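PDB 4NES: UDP-N-acetylglucosamine 2-epimerase from Methanocaldococcus jannaschii, which probably catalyses the reversible epimerization at C-2 of UDP-N-acetylglucosamine to give UDP-N-acetylmannosamine, working as a homodimer. Local coordinates for residues I131-V134 with L135-I139; V172-T175 with L176-K180; R189-F192 with N193-V196; N214-R217 with L218-I221; R356-R359 with I360-G364. One frame throughout, in Å; residues are numbered along the deposited sequence.

Interaction 1 (I131-V134 with L135-I139); sequences INRV and LTDHI
Leu135 N bonds to Ile131 O at 3.0 Å, the first of four successive i to i+4 backbone bonds in helix 128-138, which connects strands 112-116 and 142-145 in a beta-alpha-beta unit of the GT-B fold. The last of them, His138 N to Val134 O, is longer at 3.2 Å. Asn132 O is gripped twice, by Thr136 N at 3.0 Å and by Thr136 OG1 at 2.8 Å, the two donors reaching it from opposite faces of its plane. With OG1 beside its own backbone N (chi1 -64°), the threonine hydroxyl folds back along the helix. Ile131 and Leu135 lie side by side, CG2 against CD1 at 3.8 Å, and Leu135 also packs on Leu135 of the second subunit, placing this face in the dimer interface. Arg133 and Asp137 run alongside each other, yet Arg133 forms salt bridges with Asp95 and Glu130, and Asp137 one with Arg121 and a hydrogen bond with His115. The Asn132 side chain, about 5 Å from bound UDP-N-acetylglucosamine, bonds through OD1 to Lys108 of the second subunit. The His138 ring, whose NE2 bonds to Glu157, has Val134 O at its edge, in the ring plane and 3.1 Å from CD2.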
# COMPACT_ATOMS: atom_id res chain seq x y z
N ILE A 131 3.81 -7.30 4.10
CA ILE A 131 2.93 -6.17 3.76
C ILE A 131 3.64 -5.23 2.80
O ILE A 131 3.11 -4.88 1.75
CB ILE A 131 2.47 -5.40 5.01
CG1 ILE A 131 1.48 -6.26 5.82
CG2 ILE A 131 1.81 -4.09 4.62
CD1 ILE A 131 1.28 -5.78 7.25
N ASN A 132 4.87 -4.84 3.15
CA ASN A 132 5.62 -3.89 2.34
C ASN A 132 5.82 -4.40 0.92
O ASN A 132 5.66 -3.67 -0.06
CB ASN A 132 6.97 -3.59 2.97
CG ASN A 132 6.87 -2.75 4.22
OD1 ASN A 132 5.85 -2.07 4.44
ND2 ASN A 132 7.91 -2.78 5.06
N ARG A 133 6.19 -5.67 0.80
CA ARG A 133 6.50 -6.21 -0.51
C ARG A 133 5.25 -6.38 -1.37
O ARG A 133 5.28 -6.08 -2.55
CB ARG A 133 7.25 -7.53 -0.38
CG ARG A 133 8.05 -7.92 -1.61
CD ARG A 133 8.70 -9.30 -1.46
NE ARG A 133 9.39 -9.46 -0.18
CZ ARG A 133 8.87 -10.10 0.87
NH1 ARG A 133 7.67 -10.65 0.77
NH2 ARG A 133 9.54 -10.20 2.01
N VAL A 134 4.18 -6.88 -0.77
CA VAL A 134 2.92 -7.06 -1.51
C VAL A 134 2.41 -5.71 -2.02
O VAL A 134 2.10 -5.57 -3.20
CB VAL A 134 1.84 -7.75 -0.65
CG1 VAL A 134 0.48 -7.71 -1.35
CG2 VAL A 134 2.22 -9.20 -0.35
N LEU A 135 2.36 -4.72 -1.14
CA LEU A 135 1.86 -3.41 -1.54
C LEU A 135 2.73 -2.78 -2.62
O LEU A 135 2.23 -2.28 -3.63
CB LEU A 135 1.77 -2.48 -0.33
CG LEU A 135 0.77 -2.92 0.74
CD1 LEU A 135 0.65 -1.85 1.81
CD2 LEU A 135 -0.60 -3.21 0.14
N THR A 136 4.04 -2.86 -2.44
CA THR A 136 4.97 -2.31 -3.42
C THR A 136 4.80 -2.98 -4.78
O THR A 136 4.78 -2.30 -5.81
CB THR A 136 6.42 -2.44 -2.94
OG1 THR A 136 6.60 -1.66 -1.76
CG2 THR A 136 7.38 -1.95 -4.00
N ASP A 137 4.67 -4.31 -4.78
CA ASP A 137 4.50 -5.03 -6.04
C ASP A 137 3.27 -4.53 -6.80
O ASP A 137 3.30 -4.43 -8.02
CB ASP A 137 4.40 -6.55 -5.81
CG ASP A 137 5.75 -7.20 -5.50
OD1 ASP A 137 6.79 -6.60 -5.83
OD2 ASP A 137 5.75 -8.32 -4.96
N HIS A 138 2.21 -4.18 -6.08
CA HIS A 138 0.99 -3.77 -6.74
C HIS A 138 0.97 -2.34 -7.23
O HIS A 138 0.03 -1.93 -7.90
CB HIS A 138 -0.22 -4.07 -5.85
CG HIS A 138 -0.57 -5.51 -5.85
ND1 HIS A 138 -1.47 -6.06 -6.73
CD2 HIS A 138 -0.10 -6.55 -5.10
CE1 HIS A 138 -1.56 -7.36 -6.52
NE2 HIS A 138 -0.73 -7.68 -5.53
N ILE A 139 2.02 -1.57 -6.93
CA ILE A 139 2.14 -0.24 -7.53
C ILE A 139 3.41 -0.09 -8.37
O ILE A 139 3.78 1.03 -8.74
CB ILE A 139 2.05 0.88 -6.47
CG1 ILE A 139 2.93 0.57 -5.27
CG2 ILE A 139 0.59 1.10 -6.05
CD1 ILE A 139 2.93 1.66 -4.22

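Interaction 2 (V172-T175 with L176-K180); sequences VDAT and LQNLK
The amide of Asn178 is turned so that Ala174 O lies close to its plane, 14° out of it, and ND2 donates to that oxygen at 2.9 Å. This side chain to backbone bond sits on one turn of helix 170-183, which follows the last strand of the first sheet and leads toward the second Rossmann-like domain of the GT-B fold. Asn178 CG stands beside its own backbone N (chi1 -66°), which bends the amide back over the preceding turn; Asn178 N reaches the same oxygen in a weak bond, so the amide gives Ala174 O a sounder donor than the backbone does. The Asn178 side chain also touches Leu272 and Leu275 of helix 271-280. The Gln177 amide lies on the preceding turn, its CD 4.0 Å from Ala174 CA. Gln177 CG takes the crowded position between its backbone N and carbonyl carbon (chi1 56°), and comes within 3.0 Å of Asp173 O. The same oxygen takes Gln177 N at 2.6 Å, in a bond that is bent and so short that its exact length is doubtful. Asp173 turns its carboxylate to the backbone nitrogens of Ser353 and Gly354, joining the start of helix 353-363 to this helix. Thr175 OG1 is held by Ile171 O and Tyr271 OH, while its carbonyl oxygen accepts from Leu179 N at 3.0 Å. Val172 and Leu176 touch more loosely, CG1 to CD2 at 4.3 Å.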
# COMPACT_ATOMS: atom_id res chain seq x y z
N VAL A 172 23.39 -12.52 -5.85
CA VAL A 172 24.39 -13.36 -6.51
C VAL A 172 25.52 -12.49 -7.06
O VAL A 172 26.69 -12.79 -6.81
CB VAL A 172 23.79 -14.22 -7.65
CG1 VAL A 172 24.88 -15.12 -8.26
CG2 VAL A 172 22.67 -15.07 -7.13
N ASP A 173 25.17 -11.43 -7.79
CA ASP A 173 26.18 -10.48 -8.27
C ASP A 173 27.06 -10.01 -7.12
O ASP A 173 28.28 -9.98 -7.23
CB ASP A 173 25.56 -9.19 -8.84
CG ASP A 173 24.46 -9.41 -9.87
OD1 ASP A 173 23.73 -10.42 -9.84
OD2 ASP A 173 24.27 -8.48 -10.68
N ALA A 174 26.43 -9.58 -6.03
CA ALA A 174 27.16 -8.99 -4.91
C ALA A 174 28.11 -10.00 -4.27
O ALA A 174 29.28 -9.69 -3.99
CB ALA A 174 26.20 -8.43 -3.88
N THR A 175 27.61 -11.21 -4.05
CA THR A 175 28.41 -12.23 -3.41
C THR A 175 29.55 -12.62 -4.35
O THR A 175 30.68 -12.86 -3.90
CB THR A 175 27.54 -13.46 -3.01
OG1 THR A 175 26.38 -13.01 -2.29
CG2 THR A 175 28.31 -14.40 -2.12
N LEU A 176 29.27 -12.60 -5.65
CA LEU A 176 30.25 -12.91 -6.69
C LEU A 176 31.22 -11.77 -7.03
O LEU A 176 32.33 -12.03 -7.50
CB LEU A 176 29.55 -13.38 -7.97
CG LEU A 176 29.33 -14.87 -8.21
CD1 LEU A 176 30.59 -15.48 -8.85
CD2 LEU A 176 28.97 -15.62 -6.93
N GLN A 177 30.81 -10.51 -6.82
CA GLN A 177 31.72 -9.38 -7.02
C GLN A 177 32.68 -9.21 -5.83
O GLN A 177 33.82 -8.77 -6.00
CB GLN A 177 30.99 -8.05 -7.44
CG GLN A 177 29.85 -7.48 -6.51
CD GLN A 177 29.05 -6.24 -7.07
OE1 GLN A 177 28.71 -5.31 -6.31
NE2 GLN A 177 28.72 -6.26 -8.35
N ASN A 178 32.25 -9.64 -4.64
CA ASN A 178 32.94 -9.31 -3.39
C ASN A 178 33.66 -10.45 -2.64
O ASN A 178 34.56 -10.18 -1.83
CB ASN A 178 32.00 -8.57 -2.42
CG ASN A 178 31.61 -7.20 -2.94
OD1 ASN A 178 32.40 -6.25 -2.89
ND2 ASN A 178 30.40 -7.09 -3.46
N LEU A 179 33.29 -11.70 -2.89
CA LEU A 179 33.95 -12.80 -2.18
C LEU A 179 35.44 -12.85 -2.52
O LEU A 179 36.27 -12.96 -1.63
CB LEU A 179 33.30 -14.16 -2.47
CG LEU A 179 33.07 -15.14 -1.32
CD1 LEU A 179 33.18 -16.58 -1.82
CD2 LEU A 179 34.01 -14.91 -0.15
N LYS A 180 35.79 -12.73 -3.80
CA LYS A 180 37.22 -12.77 -4.13
C LYS A 180 37.97 -11.54 -3.60
O LYS A 180 39.12 -11.66 -3.20
CB LYS A 180 37.46 -13.02 -5.63
CG LYS A 180 37.07 -11.88 -6.54
CD LYS A 180 37.51 -12.15 -7.98
CE LYS A 180 36.36 -12.68 -8.84
NZ LYS A 180 36.74 -12.85 -10.28

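Interaction 3 (R189-F192 with N193-V196); sequences RAFF and NSVV
Phe191 O accepts from Ser194 OG, at a length (2.5 Å) that is doubtfully short, and from Val195 N at 3.1 Å, with a weak third bond from Ser194 N. The torsion that sets OG between its own backbone N and carbonyl carbon (chi1 74°) folds the hydroxyl back on the last turn of helix 186-195, at the entry to the second domain. Val196 N donates to Phe192 O at 2.9 Å. The Phe192 ring carries the apolar part: Val196 CG2 sits over one face in a CH-pi contact, 3.8 Å from the centroid and 21° off the normal, while Asn193 OD1 lies at its edge, 3.5 Å from CD2. Phe191 meets Val195 separately, CE1 to CG2 at 3.5 Å. Met276 of helix 271-280 and Tyr201 of strand 201-205 also touch Phe192. A leucine in place of Phe192 has no ring face, and the Val196 methyl would probably lose its CH-pi partner, with a gap opened against Met276 and Tyr201. Arg189 CG approaches the Asn193 amide, but its NE, covered here, has no partner. Backbone and hydroxyl bonds thus hold this surface turn, while the Phe192 side packs on the second domain.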
# COMPACT_ATOMS: atom_id res chain seq x y z
N ARG A 189 41.23 -10.67 6.09
CA ARG A 189 41.75 -11.92 6.61
C ARG A 189 42.17 -11.78 8.07
O ARG A 189 41.93 -12.68 8.89
CB ARG A 189 42.95 -12.37 5.78
CG ARG A 189 43.62 -13.65 6.23
CD ARG A 189 43.20 -14.83 5.36
NE ARG A 189 42.41 -15.80 6.09
CZ ARG A 189 41.86 -16.89 5.55
NH1 ARG A 189 42.03 -17.14 4.26
NH2 ARG A 189 41.15 -17.72 6.29
N ALA A 190 42.77 -10.65 8.41
CA ALA A 190 43.20 -10.39 9.78
C ALA A 190 42.01 -10.28 10.73
O ALA A 190 42.05 -10.82 11.85
CB ALA A 190 44.07 -9.13 9.84
N PHE A 191 40.94 -9.62 10.30
CA PHE A 191 39.72 -9.57 11.10
C PHE A 191 39.21 -10.99 11.35
O PHE A 191 38.92 -11.36 12.49
CB PHE A 191 38.63 -8.78 10.38
CG PHE A 191 37.23 -9.18 10.82
CD1 PHE A 191 36.67 -8.61 11.95
CD2 PHE A 191 36.50 -10.13 10.11
CE1 PHE A 191 35.39 -8.97 12.36
CE2 PHE A 191 35.24 -10.52 10.53
CZ PHE A 191 34.69 -9.93 11.65
N PHE A 192 39.10 -11.76 10.27
CA PHE A 192 38.57 -13.12 10.36
C PHE A 192 39.37 -13.93 11.36
O PHE A 192 38.80 -14.59 12.23
CB PHE A 192 38.59 -13.80 8.99
CG PHE A 192 38.13 -15.23 9.03
CD1 PHE A 192 36.78 -15.54 8.96
CD2 PHE A 192 39.05 -16.26 9.15
CE1 PHE A 192 36.36 -16.86 9.00
CE2 PHE A 192 38.63 -17.58 9.20
CZ PHE A 192 37.28 -17.88 9.12
N ASN A 193 40.69 -13.88 11.26
CA ASN A 193 41.56 -14.63 12.17
C ASN A 193 41.48 -14.13 13.61
O ASN A 193 41.74 -14.89 14.54
CB ASN A 193 43.01 -14.61 11.68
CG ASN A 193 43.21 -15.42 10.41
OD1 ASN A 193 42.44 -16.34 10.13
ND2 ASN A 193 44.24 -15.09 9.65
N SER A 194 41.10 -12.87 13.80
CA SER A 194 40.95 -12.32 15.15
C SER A 194 39.68 -12.85 15.81
O SER A 194 39.64 -13.05 17.03
CB SER A 194 40.93 -10.79 15.12
OG SER A 194 39.70 -10.28 14.62
N VAL A 195 38.65 -13.08 15.00
CA VAL A 195 37.34 -13.50 15.50
C VAL A 195 37.23 -15.02 15.63
O VAL A 195 36.66 -15.53 16.60
CB VAL A 195 36.22 -12.96 14.58
CG1 VAL A 195 34.88 -13.66 14.86
CG2 VAL A 195 36.08 -11.46 14.75
N VAL A 196 37.77 -15.75 14.66
CA VAL A 196 37.62 -17.19 14.61
C VAL A 196 38.85 -17.89 15.18
O VAL A 196 39.94 -17.81 14.60
CB VAL A 196 37.40 -17.67 13.16
CG1 VAL A 196 37.16 -19.18 13.12
CG2 VAL A 196 36.23 -16.93 12.53

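Interaction 4 (N214-R217 with L218-I221); sequences NKER and LKNI
Leu218 N donates to Asn214 O at 2.9 Å, the first i to i+4 bond of helix 215-232, and Lys219, Asn220 and Ile221 follow suit onto Lys215, Glu216 and Arg217. Asn214 is the N-cap: with CG anti to its backbone N (chi1 180°), its OD1 accepts from both Glu216 N and Arg217 N, each a weak bond of 3.3 Å. One asparagine thus serves the opening turn with two oxygens, OD1 for the N-H groups of Glu216 and Arg217 and its carbonyl for Leu218. Glu216 and Lys219 lie side by side and point the same way, their charged ends joined by a long salt bridge, OE2 to NZ 3.7 Å. The glutamate bends at chi2 and the lysine at chi3, and the other carboxylate oxygen, Glu216 OE1, touches the lysine chain short of its end, 3.6 Å from Lys219 CD. Lys215 carries a like charge not far from Lys219, so the glutamate probably eases some mutual repulsion. Arg217 turns off elsewhere, to bond Asn211 through NE, and Leu218 is buried against Leu206 and Leu253, its side chain about 9 Å from that of His207, the probable active-site residue. Asn220 directs its ND2 to Asp325. Its other amide atom looks back along the helix to a water that links the turns, lying 2.8 Å from Asn220 OD1 and 2.9 Å from Glu216 OE1.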
# COMPACT_ATOMS: atom_id res chain seq x y z
N ASN A 214 9.28 -10.45 20.72
CA ASN A 214 8.41 -11.37 21.47
C ASN A 214 9.30 -12.13 22.45
O ASN A 214 10.07 -13.00 22.03
CB ASN A 214 7.76 -12.33 20.46
CG ASN A 214 6.82 -13.36 21.09
OD1 ASN A 214 6.98 -13.76 22.24
ND2 ASN A 214 5.86 -13.81 20.31
N LYS A 215 9.20 -11.82 23.74
CA LYS A 215 10.13 -12.35 24.72
C LYS A 215 10.18 -13.88 24.81
O LYS A 215 11.25 -14.47 24.92
CB LYS A 215 9.91 -11.76 26.12
CG LYS A 215 10.85 -12.34 27.17
CD LYS A 215 10.61 -11.76 28.55
CE LYS A 215 11.59 -12.33 29.56
NZ LYS A 215 11.49 -11.64 30.88
N GLU A 216 9.03 -14.54 24.77
CA GLU A 216 9.07 -15.99 24.92
C GLU A 216 9.56 -16.70 23.64
O GLU A 216 10.16 -17.77 23.72
CB GLU A 216 7.74 -16.53 25.48
CG GLU A 216 7.37 -15.94 26.86
CD GLU A 216 8.34 -16.33 27.99
OE1 GLU A 216 8.62 -17.54 28.13
OE2 GLU A 216 8.81 -15.45 28.73
N ARG A 217 9.36 -16.08 22.48
CA ARG A 217 9.99 -16.60 21.26
C ARG A 217 11.50 -16.42 21.32
O ARG A 217 12.26 -17.34 21.00
CB ARG A 217 9.44 -15.93 20.00
CG ARG A 217 8.27 -16.65 19.35
CD ARG A 217 8.02 -16.16 17.93
NE ARG A 217 8.96 -16.70 16.95
CZ ARG A 217 8.75 -17.80 16.23
NH1 ARG A 217 7.63 -18.49 16.39
NH2 ARG A 217 9.66 -18.21 15.36
N LEU A 218 11.93 -15.24 21.75
CA LEU A 218 13.36 -14.96 21.88
C LEU A 218 14.01 -15.88 22.91
O LEU A 218 15.10 -16.41 22.68
CB LEU A 218 13.59 -13.49 22.25
CG LEU A 218 15.04 -12.99 22.26
CD1 LEU A 218 15.73 -13.31 20.94
CD2 LEU A 218 15.05 -11.50 22.52
N LYS A 219 13.33 -16.07 24.04
CA LYS A 219 13.81 -17.00 25.07
C LYS A 219 13.94 -18.42 24.51
O LYS A 219 14.93 -19.11 24.77
CB LYS A 219 12.88 -16.98 26.28
CG LYS A 219 13.10 -18.15 27.22
CD LYS A 219 12.19 -18.08 28.43
CE LYS A 219 12.60 -16.94 29.34
NZ LYS A 219 11.72 -16.85 30.54
N ASN A 220 12.93 -18.85 23.76
CA ASN A 220 12.95 -20.18 23.15
C ASN A 220 14.13 -20.38 22.22
O ASN A 220 14.75 -21.44 22.20
CB ASN A 220 11.65 -20.46 22.40
CG ASN A 220 10.53 -20.89 23.32
OD1 ASN A 220 10.76 -21.28 24.46
ND2 ASN A 220 9.30 -20.82 22.82
N ILE A 221 14.43 -19.36 21.42
CA ILE A 221 15.55 -19.43 20.49
C ILE A 221 16.89 -19.47 21.23
O ILE A 221 17.75 -20.29 20.91
CB ILE A 221 15.51 -18.25 19.49
CG1 ILE A 221 14.35 -18.43 18.52
CG2 ILE A 221 16.83 -18.15 18.72
CD1 ILE A 221 14.00 -17.18 17.75
O HOH W 1 9.98 -19.27 26.26

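Interaction 5 (R356-R359 with I360-G364); sequences RIVR and ILTYG
Arg356 is bent at chi2 (94°), which brings Ile360 CD1 onto one face of its guanidinium, 3.5 Å from Arg356 CZ, though the group comes so close to the isoleucine that its exact position is doubtful; Arg356 O takes Ile360 N. Ile357 runs beside Leu361, CG2 4.2 Å from CD1. At Val358 the carbonyl oxygen has two donors, Thr362 N at 2.9 Å and Thr362 OG1 at 2.8 Å, which come from opposite faces of its plane. Arg359 stretches out from CG to NE and brings its guanidinium to the Tyr363 ring; CE1 sits over the centre of one guanidinium face, 3.7 Å from Arg359 CZ, the two planes 41° apart. Tyr363 N bonds to Arg359 O, which also lies at the tyrosine ring edge, 3.3 Å from CD1. A serine in place of Ile360 would probably strip the Arg356 guanidinium of its apolar support, freeing it to turn, and open a gap against Phe144. Helix 353-363, the last of the chain, packs on the first domain of the GT-B fold: Ile357, Ile360 and Leu361 on Phe144 of strand 142-145, Leu361 on Ala114 of strand 112-116, and Val358 on Ile19, Ala22 and Leu23 of helix 10-23.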
# COMPACT_ATOMS: atom_id res chain seq x y z
N ARG A 356 21.36 -6.63 -16.10
CA ARG A 356 20.11 -6.90 -16.83
C ARG A 356 19.02 -5.91 -16.44
O ARG A 356 18.29 -5.41 -17.30
CB ARG A 356 19.64 -8.34 -16.59
CG ARG A 356 18.25 -8.64 -17.14
CD ARG A 356 18.27 -9.23 -18.54
NE ARG A 356 16.98 -9.86 -18.85
CZ ARG A 356 16.03 -9.32 -19.61
NH1 ARG A 356 16.22 -8.15 -20.17
NH2 ARG A 356 14.89 -9.98 -19.79
N ILE A 357 18.92 -5.61 -15.15
CA ILE A 357 17.96 -4.62 -14.65
C ILE A 357 18.19 -3.26 -15.28
O ILE A 357 17.24 -2.63 -15.76
CB ILE A 357 18.04 -4.53 -13.13
CG1 ILE A 357 17.41 -5.78 -12.51
CG2 ILE A 357 17.32 -3.28 -12.62
CD1 ILE A 357 17.69 -5.94 -11.02
N VAL A 358 19.44 -2.81 -15.33
CA VAL A 358 19.74 -1.52 -15.93
C VAL A 358 19.43 -1.51 -17.44
O VAL A 358 18.93 -0.51 -17.96
CB VAL A 358 21.19 -1.08 -15.62
CG1 VAL A 358 21.56 0.19 -16.37
CG2 VAL A 358 21.35 -0.84 -14.14
N ARG A 359 19.72 -2.61 -18.13
CA ARG A 359 19.37 -2.70 -19.55
C ARG A 359 17.85 -2.59 -19.76
O ARG A 359 17.39 -1.85 -20.64
CB ARG A 359 19.90 -3.99 -20.18
CG ARG A 359 19.62 -4.09 -21.68
CD ARG A 359 20.12 -5.43 -22.24
NE ARG A 359 19.62 -5.67 -23.60
CZ ARG A 359 20.25 -5.28 -24.71
NH1 ARG A 359 21.40 -4.62 -24.62
NH2 ARG A 359 19.73 -5.54 -25.90
N ILE A 360 17.08 -3.30 -18.95
CA ILE A 360 15.63 -3.24 -19.06
C ILE A 360 15.10 -1.82 -18.83
O ILE A 360 14.23 -1.36 -19.57
CB ILE A 360 14.93 -4.25 -18.11
CG1 ILE A 360 15.21 -5.67 -18.58
CG2 ILE A 360 13.42 -4.00 -18.04
CD1 ILE A 360 14.94 -6.76 -17.55
N LEU A 361 15.64 -1.13 -17.83
CA LEU A 361 15.18 0.22 -17.53
C LEU A 361 15.60 1.17 -18.64
O LEU A 361 14.88 2.12 -18.94
CB LEU A 361 15.72 0.70 -16.18
CG LEU A 361 15.20 -0.06 -14.97
CD1 LEU A 361 15.90 0.47 -13.73
CD2 LEU A 361 13.68 0.07 -14.84
N THR A 362 16.74 0.91 -19.27
CA THR A 362 17.20 1.74 -20.37
C THR A 362 16.26 1.64 -21.56
O THR A 362 15.86 2.67 -22.14
CB THR A 362 18.62 1.35 -20.80
OG1 THR A 362 19.52 1.60 -19.72
CG2 THR A 362 19.07 2.15 -22.01
N TYR A 363 15.88 0.42 -21.92
CA TYR A 363 15.00 0.22 -23.08
C TYR A 363 13.54 0.51 -22.75
O TYR A 363 12.80 1.03 -23.60
CB TYR A 363 15.14 -1.20 -23.63
CG TYR A 363 16.37 -1.42 -24.48
CD1 TYR A 363 17.61 -1.66 -23.90
CD2 TYR A 363 16.30 -1.42 -25.87
CE1 TYR A 363 18.74 -1.89 -24.67
CE2 TYR A 363 17.42 -1.64 -26.65
CZ TYR A 363 18.64 -1.87 -26.05
OH TYR A 363 19.75 -2.09 -26.82
N GLY A 364 13.12 0.19 -21.53
CA GLY A 364 11.73 0.37 -21.12
C GLY A 364 10.85 -0.79 -21.53
O GLY A 364 11.28 -1.67 -22.28

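All five contacts run along single helices, but their settings differ. Interactions 1 and 2 are buried, 4 and 5 partly so, and 3 lies at the surface. The helix of interaction 1 links strands 112-116 and 142-145, both of which interaction 5 touches; the centres of the two interactions are 21 Å apart. Helix 10-23 receives side chains from both interactions 2 and 5, and helix 271-280 from both 2 and 3. Threonine hydroxyls folded back on carbonyls recur in 1 and 5, an asparagine amide does this in 2 and a serine in 3. Charges cross the segments as a long salt bridge in interaction 4 alone; the buried charges of interaction 1 find partners elsewhere.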